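PDB 4HN7: signal transduction protein pmrD from Escherichia coli, which interacts with the phosphorylated response regulator BasR to promote transcription of BasR-activated genes, inducing polymyxin resistance in some natural isolates. Local coordinates for residues A[46-49]-A[53-56]. Sequence-based numbering, arbitrary orientation.
Sequences LSPL and LYCI
Y54 sets its ring against the backbone of S47 and P48, obliquely to N of P48 and with N of S47 in plane at the ring's edge, in the beta hairpin of strands 45-50 and 53-56 of the closed antiparallel barrel, where L46 pairs through its backbone with W3 of strand 3-9. CD2 of Y54 comes to 3.3 Å from N of P48. CG of Y54 is anti to its own carbonyl carbon (chi1 -78°), and this brings the CD2/CE2 side of the ring up against strand 45-50; CE2 of Y54 then sits 3.9 Å from CB of P48, and the two side chains cross at a slant. Y54 also reaches V66 of strand 63-71.

On one face, L46 and I56 run side by side and point the same way, CD2 of L46 meeting CG1 of I56 at 3.8 Å; both also touch V64. The other face carries S47 and C55, whose OG and SG lie 4.0 Å apart. L49 turns in toward strand 53-56, its CD1 against CB of C55, and it packs on Q50 of the second subunit at the dimer contact.

Between the strands, S47 and C55 exchange a pair of backbone hydrogen bonds: N of S47 to O of C55 at 3.0 Å, and N of C55 to O of S47 at 2.9 Å. Nearer the turn, N of L49 donates to O of L53 at 2.9 Å.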
loop_
_atom_site.group_PDB
_atom_site.type_symbol
_atom_site.label_atom_id
_atom_site.label_comp_id
_atom_site.label_asym_id
_atom_site.label_seq_id
_atom_site.Cartn_x
_atom_site.Cartn_y
_atom_site.Cartn_z
ATOM N N LEU A 46 8.881 -8.164 -5.964
ATOM C CA LEU A 46 7.853 -7.146 -6.228
ATOM C C LEU A 46 6.836 -7.635 -7.228
ATOM O O LEU A 46 7.207 -7.996 -8.317
ATOM C CB LEU A 46 8.489 -5.896 -6.800
ATOM C CG LEU A 46 9.506 -5.278 -5.871
ATOM C CD1 LEU A 46 10.269 -4.305 -6.708
ATOM C CD2 LEU A 46 8.847 -4.592 -4.701
ATOM N N SER A 47 5.561 -7.618 -6.880
ATOM C CA SER A 47 4.547 -8.191 -7.734
ATOM C C SER A 47 3.612 -7.088 -8.096
ATOM O O SER A 47 3.230 -6.320 -7.235
ATOM C CB SER A 47 3.818 -9.260 -6.958
ATOM O OG SER A 47 4.540 -9.508 -5.733
ATOM N N PRO A 48 3.218 -7.008 -9.368
ATOM C CA PRO A 48 2.287 -5.993 -9.844
ATOM C C PRO A 48 0.963 -6.029 -9.150
ATOM O O PRO A 48 0.445 -7.094 -8.970
ATOM C CB PRO A 48 2.074 -6.367 -11.287
ATOM C CG PRO A 48 2.395 -7.795 -11.331
ATOM C CD PRO A 48 3.517 -7.994 -10.401
ATOM N N LEU A 49 0.470 -4.873 -8.721
ATOM C CA LEU A 49 -0.943 -4.660 -8.341
ATOM C C LEU A 49 -1.739 -3.933 -9.445
ATOM O O LEU A 49 -2.808 -4.356 -9.891
ATOM C CB LEU A 49 -1.051 -3.770 -7.093
ATOM C CG LEU A 49 -0.681 -4.416 -5.772
ATOM C CD1 LEU A 49 -0.678 -3.424 -4.633
ATOM C CD2 LEU A 49 -1.661 -5.528 -5.484
ATOM N N LEU A 53 2.157 0.298 -9.487
ATOM C CA LEU A 53 1.997 -0.011 -8.082
ATOM C C LEU A 53 2.275 -1.498 -7.940
ATOM O O LEU A 53 1.785 -2.320 -8.704
ATOM C CB LEU A 53 0.603 0.357 -7.600
ATOM C CG LEU A 53 0.506 0.532 -6.109
ATOM C CD1 LEU A 53 1.336 1.654 -5.599
ATOM C CD2 LEU A 53 -0.908 0.805 -5.712
ATOM N N TYR A 54 3.153 -1.819 -6.999
ATOM C CA TYR A 54 3.713 -3.161 -6.781
ATOM C C TYR A 54 3.581 -3.428 -5.306
ATOM O O TYR A 54 3.387 -2.523 -4.535
ATOM C CB TYR A 54 5.191 -3.216 -7.215
ATOM C CG TYR A 54 5.340 -3.331 -8.713
ATOM C CD1 TYR A 54 5.370 -2.242 -9.500
ATOM C CD2 TYR A 54 5.447 -4.535 -9.330
ATOM C CE1 TYR A 54 5.487 -2.330 -10.885
ATOM C CE2 TYR A 54 5.569 -4.638 -10.707
ATOM C CZ TYR A 54 5.574 -3.504 -11.472
ATOM O OH TYR A 54 5.683 -3.526 -12.845
ATOM N N CYS A 55 3.607 -4.679 -4.904
ATOM C CA CYS A 55 3.705 -4.965 -3.508
ATOM C C CYS A 55 4.976 -5.768 -3.273
ATOM O O CYS A 55 5.553 -6.318 -4.193
ATOM C CB CYS A 55 2.439 -5.647 -2.999
ATOM S SG CYS A 55 1.875 -7.125 -3.850
ATOM N N ILE A 56 5.408 -5.816 -2.027
ATOM C CA ILE A 56 6.657 -6.438 -1.628
ATOM C C ILE A 56 6.321 -7.800 -1.059
ATOM O O ILE A 56 5.545 -7.911 -0.107
ATOM C CB ILE A 56 7.399 -5.544 -0.589
ATOM C CG1 ILE A 56 7.610 -4.121 -1.148
ATOM C CG2 ILE A 56 8.759 -6.137 -0.206
ATOM C CD1 ILE A 56 7.671 -3.058 -0.068
#